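Side-chain contacts in replicative DNA helicase (Helicobacter pylori, PDB 3GXV), which probably unwinds the DNA duplex at the replication fork as a hexameric, ATP-dependent helicase and interacts with primase: residues 38-43 / 47-52; 11-16 / 95-100. All coordinates share one frame; numbering follows the deposited sequence.

Both contacts belong to the all-helical N-terminal domain of the helicase, and their centres lie about 12 Å apart. Contact 2 joins helix 3-23, near the start of the chain, to the first turns of helix 95-119, closing a long loop of sequence. Contact 1 is nested within that loop, where the segment 38-43 leads from helix 27-32 into helix 43-57. The two meet through Glu14 of helix 3-23: its OE2 accepts a hydrogen bond from Tyr41 N (2.7 Å) and its OE1 one from Tyr42 N (3.2 Å). One buried carboxylate thus fastens the loop entering helix 43-57 to helix 3-23, which also packs on helix 95-119.

Contact 1: residues 38-43 / 47-52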
ATOM      1  N   SER B  38     -19.119   7.818  -4.678  1.00  5.65           N
ATOM      2  CA  SER B  38     -20.315   8.089  -5.461  1.00  6.39           C
ATOM      3  C   SER B  38     -20.049   8.993  -6.668  1.00  7.68           C
ATOM      4  O   SER B  38     -20.913   9.146  -7.529  1.00  7.67           O
ATOM      5  CB  SER B  38     -21.385   8.726  -4.563  1.00  7.61           C
ATOM      6  OG  SER B  38     -20.925   9.940  -3.979  1.00  9.46           O
ATOM      7  N   ASP B  39     -18.863   9.597  -6.745  1.00  5.59           N
ATOM      8  CA  ASP B  39     -18.564  10.460  -7.882  1.00  5.22           C
ATOM      9  C   ASP B  39     -17.987   9.728  -9.076  1.00  4.12           C
ATOM     10  O   ASP B  39     -17.690  10.356 -10.088  1.00  2.34           O
ATOM     11  CB  ASP B  39     -17.600  11.583  -7.497  1.00  5.19           C
ATOM     12  CG  ASP B  39     -18.240  12.619  -6.619  1.00  5.10           C
ATOM     13  OD1 ASP B  39     -19.380  13.041  -6.922  1.00  8.59           O
ATOM     14  OD2 ASP B  39     -17.597  13.020  -5.632  1.00  4.84           O
ATOM     15  N   PHE B  40     -17.820   8.410  -8.958  1.00  6.54           N
ATOM     16  CA  PHE B  40     -17.271   7.622 -10.063  1.00  3.34           C
ATOM     17  C   PHE B  40     -18.386   7.130 -10.963  1.00  3.07           C
ATOM     18  O   PHE B  40     -19.429   6.717 -10.487  1.00  3.35           O
ATOM     19  CB  PHE B  40     -16.462   6.432  -9.548  1.00  1.26           C
ATOM     20  CG  PHE B  40     -15.110   6.810  -9.024  1.00  3.49           C
ATOM     21  CD1 PHE B  40     -14.969   7.375  -7.755  1.00  3.34           C
ATOM     22  CD2 PHE B  40     -13.984   6.670  -9.819  1.00  2.11           C
ATOM     23  CE1 PHE B  40     -13.727   7.792  -7.301  1.00  1.14           C
ATOM     24  CE2 PHE B  40     -12.728   7.092  -9.362  1.00  2.76           C
ATOM     25  CZ  PHE B  40     -12.610   7.653  -8.101  1.00  1.00           C
ATOM     26  N   TYR B  41     -18.137   7.190 -12.267  1.00  4.47           N
ATOM     27  CA  TYR B  41     -19.081   6.792 -13.308  1.00  2.89           C
ATOM     28  C   TYR B  41     -19.296   5.276 -13.335  1.00  2.97           C
ATOM     29  O   TYR B  41     -20.434   4.799 -13.324  1.00  2.05           O
ATOM     30  CB  TYR B  41     -18.556   7.318 -14.644  1.00  1.19           C
ATOM     31  CG  TYR B  41     -19.165   6.729 -15.897  1.00  1.89           C
ATOM     32  CD1 TYR B  41     -20.543   6.743 -16.121  1.00  2.48           C
ATOM     33  CD2 TYR B  41     -18.348   6.183 -16.877  1.00  3.52           C
ATOM     34  CE1 TYR B  41     -21.084   6.209 -17.302  1.00  2.70           C
ATOM     35  CE2 TYR B  41     -18.868   5.666 -18.046  1.00  2.66           C
ATOM     36  CZ  TYR B  41     -20.227   5.676 -18.250  1.00  2.40           C
ATOM     37  OH  TYR B  41     -20.716   5.118 -19.397  1.00  4.53           O
ATOM     38  N   TYR B  42     -18.206   4.522 -13.381  1.00  1.68           N
ATOM     39  CA  TYR B  42     -18.295   3.066 -13.363  1.00  5.78           C
ATOM     40  C   TYR B  42     -18.318   2.703 -11.873  1.00  3.74           C
ATOM     41  O   TYR B  42     -17.325   2.866 -11.177  1.00  5.08           O
ATOM     42  CB  TYR B  42     -17.069   2.458 -14.031  1.00  3.44           C
ATOM     43  CG  TYR B  42     -17.176   0.977 -14.237  1.00  5.91           C
ATOM     44  CD1 TYR B  42     -18.288   0.429 -14.869  1.00  8.14           C
ATOM     45  CD2 TYR B  42     -16.169   0.116 -13.808  1.00  5.93           C
ATOM     46  CE1 TYR B  42     -18.395  -0.933 -15.071  1.00 10.35           C
ATOM     47  CE2 TYR B  42     -16.266  -1.247 -14.006  1.00  7.40           C
ATOM     48  CZ  TYR B  42     -17.382  -1.767 -14.641  1.00  9.20           C
ATOM     49  OH  TYR B  42     -17.488  -3.116 -14.881  1.00 12.90           O
ATOM     50  N   PRO B  43     -19.458   2.216 -11.370  1.00  3.63           N
ATOM     51  CA  PRO B  43     -19.621   1.844  -9.960  1.00  3.98           C
ATOM     52  C   PRO B  43     -18.502   1.028  -9.316  1.00  2.99           C
ATOM     53  O   PRO B  43     -18.119   1.286  -8.181  1.00  2.44           O
ATOM     54  CB  PRO B  43     -20.957   1.104  -9.952  1.00  5.54           C
ATOM     55  CG  PRO B  43     -21.703   1.769 -11.053  1.00  3.93           C
ATOM     56  CD  PRO B  43     -20.659   1.856 -12.137  1.00  1.00           C
ATOM     57  N   LEU B  47     -16.484   1.708  -5.794  1.00  7.14           N
ATOM     58  CA  LEU B  47     -16.377   0.700  -4.747  1.00  8.15           C
ATOM     59  C   LEU B  47     -14.900   0.526  -4.378  1.00  9.79           C
ATOM     60  O   LEU B  47     -14.551   0.397  -3.192  1.00  4.39           O
ATOM     61  CB  LEU B  47     -16.979  -0.633  -5.223  1.00 13.00           C
ATOM     62  CG  LEU B  47     -16.996  -1.841  -4.267  1.00 15.55           C
ATOM     63  CD1 LEU B  47     -17.285  -1.386  -2.842  1.00 16.95           C
ATOM     64  CD2 LEU B  47     -18.052  -2.850  -4.732  1.00 17.19           C
ATOM     65  N   PHE B  48     -14.045   0.526  -5.404  1.00  6.23           N
ATOM     66  CA  PHE B  48     -12.602   0.400  -5.219  1.00  8.66           C
ATOM     67  C   PHE B  48     -12.110   1.602  -4.409  1.00  9.88           C
ATOM     68  O   PHE B  48     -11.429   1.433  -3.403  1.00  8.31           O
ATOM     69  CB  PHE B  48     -11.884   0.384  -6.570  1.00  8.10           C
ATOM     70  CG  PHE B  48     -10.411   0.098  -6.474  1.00  6.25           C
ATOM     71  CD1 PHE B  48      -9.945  -1.203  -6.527  1.00  5.75           C
ATOM     72  CD2 PHE B  48      -9.485   1.135  -6.355  1.00  7.32           C
ATOM     73  CE1 PHE B  48      -8.574  -1.474  -6.463  1.00  7.13           C
ATOM     74  CE2 PHE B  48      -8.118   0.877  -6.291  1.00  4.79           C
ATOM     75  CZ  PHE B  48      -7.661  -0.430  -6.349  1.00  4.00           C
ATOM     76  N   PHE B  49     -12.463   2.808  -4.850  1.00  8.20           N
ATOM     77  CA  PHE B  49     -12.061   4.024  -4.142  1.00 12.35           C
ATOM     78  C   PHE B  49     -12.462   3.937  -2.664  1.00 15.00           C
ATOM     79  O   PHE B  49     -11.755   4.408  -1.772  1.00 13.82           O
ATOM     80  CB  PHE B  49     -12.723   5.255  -4.779  1.00  8.95           C
ATOM     81  CG  PHE B  49     -12.132   6.568  -4.326  1.00  8.50           C
ATOM     82  CD1 PHE B  49     -10.764   6.815  -4.468  1.00  7.01           C
ATOM     83  CD2 PHE B  49     -12.929   7.536  -3.719  1.00  7.33           C
ATOM     84  CE1 PHE B  49     -10.206   8.000  -4.012  1.00  8.66           C
ATOM     85  CE2 PHE B  49     -12.373   8.733  -3.257  1.00  6.66           C
ATOM     86  CZ  PHE B  49     -11.016   8.960  -3.401  1.00  7.94           C
ATOM     87  N   GLU B  50     -13.609   3.314  -2.426  1.00 15.37           N
ATOM     88  CA  GLU B  50     -14.169   3.154  -1.096  1.00 15.64           C
ATOM     89  C   GLU B  50     -13.277   2.276  -0.226  1.00 16.40           C
ATOM     90  O   GLU B  50     -12.890   2.665   0.877  1.00 15.61           O
ATOM     91  CB  GLU B  50     -15.550   2.523  -1.233  1.00 17.61           C
ATOM     92  CG  GLU B  50     -16.521   2.705  -0.077  1.00 19.99           C
ATOM     93  CD  GLU B  50     -17.817   1.959  -0.351  1.00 22.36           C
ATOM     94  OE1 GLU B  50     -17.834   0.723  -0.170  1.00 24.65           O
ATOM     95  OE2 GLU B  50     -18.804   2.597  -0.782  1.00 23.09           O
ATOM     96  N   ILE B  51     -12.954   1.086  -0.727  1.00 18.17           N
ATOM     97  CA  ILE B  51     -12.106   0.162   0.016  1.00 18.18           C
ATOM     98  C   ILE B  51     -10.737   0.790   0.253  1.00 19.92           C
ATOM     99  O   ILE B  51     -10.113   0.569   1.295  1.00 22.46           O
ATOM    100  CB  ILE B  51     -11.936  -1.178  -0.736  1.00 14.36           C
ATOM    101  CG1 ILE B  51     -13.288  -1.898  -0.844  1.00 10.24           C
ATOM    102  CG2 ILE B  51     -10.941  -2.058   0.001  1.00 10.57           C
ATOM    103  CD1 ILE B  51     -13.320  -3.014  -1.893  1.00  7.14           C
ATOM    104  N   ALA B  52     -10.278   1.586  -0.707  1.00 16.64           N
ATOM    105  CA  ALA B  52      -8.980   2.235  -0.588  1.00 19.20           C
ATOM    106  C   ALA B  52      -9.025   3.266   0.528  1.00 18.43           C
ATOM    107  O   ALA B  52      -8.131   3.317   1.370  1.00 17.49           O
ATOM    108  CB  ALA B  52      -8.589   2.895  -1.913  1.00 15.68           C
TER
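Pro43 O accepts a hydrogen bond from Leu47 N at 2.9 Å. This is an i to i+4 bond of the first turn of helix 43-57. Upstream of this turn, Phe40 of the loop meets Phe49 of the helix; both are buried, and their side chains cross at about a right angle. CE1 and CZ of Phe40 lie over one face of the Phe49 ring, near its CB-CG root, with Phe40 CE1 3.6 Å from Phe49 CG and 3.7 Å from Phe49 CB. The ring planes are inclined at 41° and their centroids are 5.2 Å apart, an oblique aromatic pair. In Phe49, CG stands anti to the backbone N (chi1 -167°), which brings the ring off the helix toward the loop. Tyr42 is the N-cap residue of helix 43-57, two residues after Phe40, in this DnaB-type N-terminal domain. Ile28 and Val31 of helix 27-32 also touch Phe49, while Glu14 of helix 3-23 packs on Phe40. In the short 3-10 turn before Phe40, Asp39 OD1 is hydrogen-bonded to Ser105 OG, and its OD2 to Glu36 N.

Contact 2: residues 11-16 / 95-100; sequences QNIERI and EAYVEE
The Tyr97 ring takes Ile13 over one face and Ile16 at its edge. Ile13 CG1 stands 4.1 Å from the ring centroid and only 7° off the ring normal, a CH-pi contact centred on the face. The other branch of the same isoleucine, CG2, covers the root of the ring, 3.5 Å from Tyr97 CG. Ile16 comes to the rim with CB in the ring plane, and its CD1 approaches Tyr97 CE2 at 3.8 Å and passes close to the hydroxyl oxygen. With Ile13 CG1 anti to the carbonyl carbon (chi1 -73°) and CG2 anti to the backbone N, the two branches spread over the same face, from centre to root. These residues join helix 3-23 to the start of helix 95-119 in the all-helical DnaB-type N-terminal domain. The short segments approach to 9.6 Å between axes, and their directions differ by 128°, nearer to antiparallel than parallel. Ile101, one turn past Tyr97, also touches Ile13, and Val17 adds to the cover of Tyr97. On the far side of Ile13, Glu100 OE2 is hydrogen-bonded to Gln9 NE2 on helix 3-23; its modelled approach to Ile13 CD1 is too short to be reliable. Cohesion between the two segments therefore rests on dispersion and CH-pi contacts, while the neighbouring Gln9 supplies a polar tie between the same helices.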
ATOM      1  N   GLN B  11     -14.417   6.275 -18.156  1.00  7.79           N
ATOM      2  CA  GLN B  11     -14.135   5.030 -17.484  1.00  8.16           C
ATOM      3  C   GLN B  11     -12.614   4.802 -17.427  1.00  8.38           C
ATOM      4  O   GLN B  11     -12.072   4.445 -16.379  1.00  8.68           O
ATOM      5  CB  GLN B  11     -14.837   3.879 -18.220  1.00  6.18           C
ATOM      6  CG  GLN B  11     -15.019   2.654 -17.357  1.00  7.42           C
ATOM      7  CD  GLN B  11     -15.880   1.593 -18.004  1.00  6.69           C
ATOM      8  OE1 GLN B  11     -16.074   0.518 -17.440  1.00  9.51           O
ATOM      9  NE2 GLN B  11     -16.408   1.888 -19.186  1.00  5.55           N
ATOM     10  N   ASN B  12     -11.941   5.024 -18.552  1.00  8.12           N
ATOM     11  CA  ASN B  12     -10.497   4.843 -18.661  1.00 11.43           C
ATOM     12  C   ASN B  12      -9.726   5.785 -17.732  1.00 11.40           C
ATOM     13  O   ASN B  12      -8.721   5.408 -17.134  1.00 14.22           O
ATOM     14  CB  ASN B  12     -10.065   5.063 -20.113  1.00 11.23           C
ATOM     15  CG  ASN B  12      -8.567   4.982 -20.299  1.00 12.94           C
ATOM     16  OD1 ASN B  12      -7.913   4.086 -19.768  1.00 19.10           O
ATOM     17  ND2 ASN B  12      -8.015   5.907 -21.070  1.00 14.49           N
ATOM     18  N   ILE B  13     -10.207   7.014 -17.620  1.00 14.89           N
ATOM     19  CA  ILE B  13      -9.587   8.019 -16.769  1.00 16.76           C
ATOM     20  C   ILE B  13      -9.693   7.684 -15.286  1.00 11.24           C
ATOM     21  O   ILE B  13      -8.792   8.001 -14.510  1.00 11.79           O
ATOM     22  CB  ILE B  13     -10.235   9.408 -17.000  1.00 18.86           C
ATOM     23  CG1 ILE B  13      -9.792   9.957 -18.358  1.00 22.24           C
ATOM     24  CG2 ILE B  13      -9.874  10.358 -15.859  1.00 19.11           C
ATOM     25  CD1 ILE B  13     -10.403  11.290 -18.705  1.00 25.07           C
ATOM     26  N   GLU B  14     -10.803   7.066 -14.897  1.00  9.81           N
ATOM     27  CA  GLU B  14     -11.025   6.707 -13.505  1.00  9.80           C
ATOM     28  C   GLU B  14     -10.071   5.619 -13.057  1.00  8.26           C
ATOM     29  O   GLU B  14      -9.638   5.607 -11.910  1.00  7.50           O
ATOM     30  CB  GLU B  14     -12.470   6.249 -13.291  1.00  6.44           C
ATOM     31  CG  GLU B  14     -13.497   7.316 -13.655  1.00  6.22           C
ATOM     32  CD  GLU B  14     -14.919   6.957 -13.274  1.00  6.44           C
ATOM     33  OE1 GLU B  14     -15.286   5.750 -13.258  1.00  4.93           O
ATOM     34  OE2 GLU B  14     -15.687   7.901 -13.011  1.00  8.34           O
ATOM     35  N   ARG B  15      -9.753   4.703 -13.961  1.00  8.65           N
ATOM     36  CA  ARG B  15      -8.838   3.620 -13.647  1.00  9.43           C
ATOM     37  C   ARG B  15      -7.434   4.179 -13.498  1.00 10.99           C
ATOM     38  O   ARG B  15      -6.729   3.869 -12.534  1.00 10.70           O
ATOM     39  CB  ARG B  15      -8.830   2.566 -14.761  1.00 11.26           C
ATOM     40  CG  ARG B  15     -10.115   1.774 -14.895  1.00 14.97           C
ATOM     41  CD  ARG B  15      -9.926   0.556 -15.798  1.00 16.04           C
ATOM     42  NE  ARG B  15      -9.772   0.904 -17.208  1.00 19.06           N
ATOM     43  CZ  ARG B  15     -10.726   0.775 -18.128  1.00 16.24           C
ATOM     44  NH1 ARG B  15     -11.920   0.305 -17.805  1.00 18.07           N
ATOM     45  NH2 ARG B  15     -10.482   1.113 -19.377  1.00 17.33           N
ATOM     46  N   ILE B  16      -7.021   4.996 -14.462  1.00 10.51           N
ATOM     47  CA  ILE B  16      -5.684   5.562 -14.421  1.00 11.35           C
ATOM     48  C   ILE B  16      -5.468   6.321 -13.114  1.00 12.95           C
ATOM     49  O   ILE B  16      -4.381   6.331 -12.573  1.00 13.06           O
ATOM     50  CB  ILE B  16      -5.435   6.507 -15.608  1.00 10.20           C
ATOM     51  CG1 ILE B  16      -5.519   5.724 -16.925  1.00  9.01           C
ATOM     52  CG2 ILE B  16      -4.069   7.165 -15.449  1.00  9.00           C
ATOM     53  CD1 ILE B  16      -5.485   6.593 -18.185  1.00  4.12           C
ATOM     54  N   GLU B  95      -4.137  15.242 -11.735  1.00 42.17           N
ATOM     55  CA  GLU B  95      -4.980  16.365 -11.338  1.00 39.48           C
ATOM     56  C   GLU B  95      -6.149  16.606 -12.290  1.00 34.34           C
ATOM     57  O   GLU B  95      -7.304  16.397 -11.927  1.00 34.31           O
ATOM     58  CB  GLU B  95      -4.142  17.645 -11.234  1.00 43.37           C
ATOM     59  CG  GLU B  95      -4.947  18.890 -10.898  1.00 46.29           C
ATOM     60  CD  GLU B  95      -4.129  20.161 -10.998  1.00 49.51           C
ATOM     61  OE1 GLU B  95      -4.706  21.258 -10.836  1.00 51.10           O
ATOM     62  OE2 GLU B  95      -2.906  20.065 -11.238  1.00 51.55           O
ATOM     63  N   ALA B  96      -5.853  17.052 -13.504  1.00 29.43           N
ATOM     64  CA  ALA B  96      -6.910  17.327 -14.478  1.00 25.51           C
ATOM     65  C   ALA B  96      -7.941  16.204 -14.508  1.00 24.97           C
ATOM     66  O   ALA B  96      -9.150  16.464 -14.488  1.00 23.59           O
ATOM     67  CB  ALA B  96      -6.316  17.516 -15.852  1.00 22.67           C
ATOM     68  N   TYR B  97      -7.453  14.966 -14.561  1.00 17.64           N
ATOM     69  CA  TYR B  97      -8.297  13.782 -14.580  1.00 16.76           C
ATOM     70  C   TYR B  97      -9.292  13.806 -13.409  1.00 16.85           C
ATOM     71  O   TYR B  97     -10.499  13.638 -13.594  1.00 14.97           O
ATOM     72  CB  TYR B  97      -7.422  12.525 -14.482  1.00 18.22           C
ATOM     73  CG  TYR B  97      -6.827  12.017 -15.781  1.00 17.54           C
ATOM     74  CD1 TYR B  97      -6.736  12.828 -16.914  1.00 19.24           C
ATOM     75  CD2 TYR B  97      -6.374  10.702 -15.878  1.00 19.04           C
ATOM     76  CE1 TYR B  97      -6.216  12.330 -18.117  1.00 18.69           C
ATOM     77  CE2 TYR B  97      -5.851  10.197 -17.065  1.00 19.01           C
ATOM     78  CZ  TYR B  97      -5.780  11.010 -18.179  1.00 19.45           C
ATOM     79  OH  TYR B  97      -5.294  10.485 -19.350  1.00 17.64           O
ATOM     80  N   VAL B  98      -8.777  14.007 -12.201  1.00 15.04           N
ATOM     81  CA  VAL B  98      -9.614  14.051 -11.014  1.00 12.23           C
ATOM     82  C   VAL B  98     -10.705  15.101 -11.143  1.00 14.57           C
ATOM     83  O   VAL B  98     -11.854  14.829 -10.814  1.00 12.77           O
ATOM     84  CB  VAL B  98      -8.764  14.318  -9.761  1.00 14.37           C
ATOM     85  CG1 VAL B  98      -9.647  14.508  -8.545  1.00 16.51           C
ATOM     86  CG2 VAL B  98      -7.842  13.148  -9.530  1.00 15.74           C
ATOM     87  N   GLU B  99     -10.342  16.292 -11.626  1.00 18.47           N
ATOM     88  CA  GLU B  99     -11.303  17.377 -11.825  1.00 20.41           C
ATOM     89  C   GLU B  99     -12.249  17.034 -12.979  1.00 21.26           C
ATOM     90  O   GLU B  99     -13.375  17.537 -13.043  1.00 21.68           O
ATOM     91  CB  GLU B  99     -10.599  18.703 -12.141  1.00 23.61           C
ATOM     92  CG  GLU B  99     -11.578  19.871 -12.268  1.00 31.08           C
ATOM     93  CD  GLU B  99     -10.990  21.109 -12.940  1.00 34.32           C
ATOM     94  OE1 GLU B  99     -11.725  22.113 -13.067  1.00 34.68           O
ATOM     95  OE2 GLU B  99      -9.810  21.081 -13.346  1.00 36.25           O
ATOM     96  N   GLU B 100     -11.786  16.194 -13.900  1.00 19.32           N
ATOM     97  CA  GLU B 100     -12.616  15.791 -15.024  1.00 18.68           C
ATOM     98  C   GLU B 100     -13.654  14.817 -14.482  1.00 15.70           C
ATOM     99  O   GLU B 100     -14.844  14.897 -14.809  1.00 16.38           O
ATOM    100  CB  GLU B 100     -11.768  15.113 -16.107  1.00 22.18           C
ATOM    101  CG  GLU B 100     -12.522  14.891 -17.407  1.00 30.63           C
ATOM    102  CD  GLU B 100     -11.629  14.435 -18.544  1.00 33.48           C
ATOM    103  OE1 GLU B 100     -10.477  14.912 -18.642  1.00 34.60           O
ATOM    104  OE2 GLU B 100     -12.093  13.605 -19.352  1.00 36.03           O
TER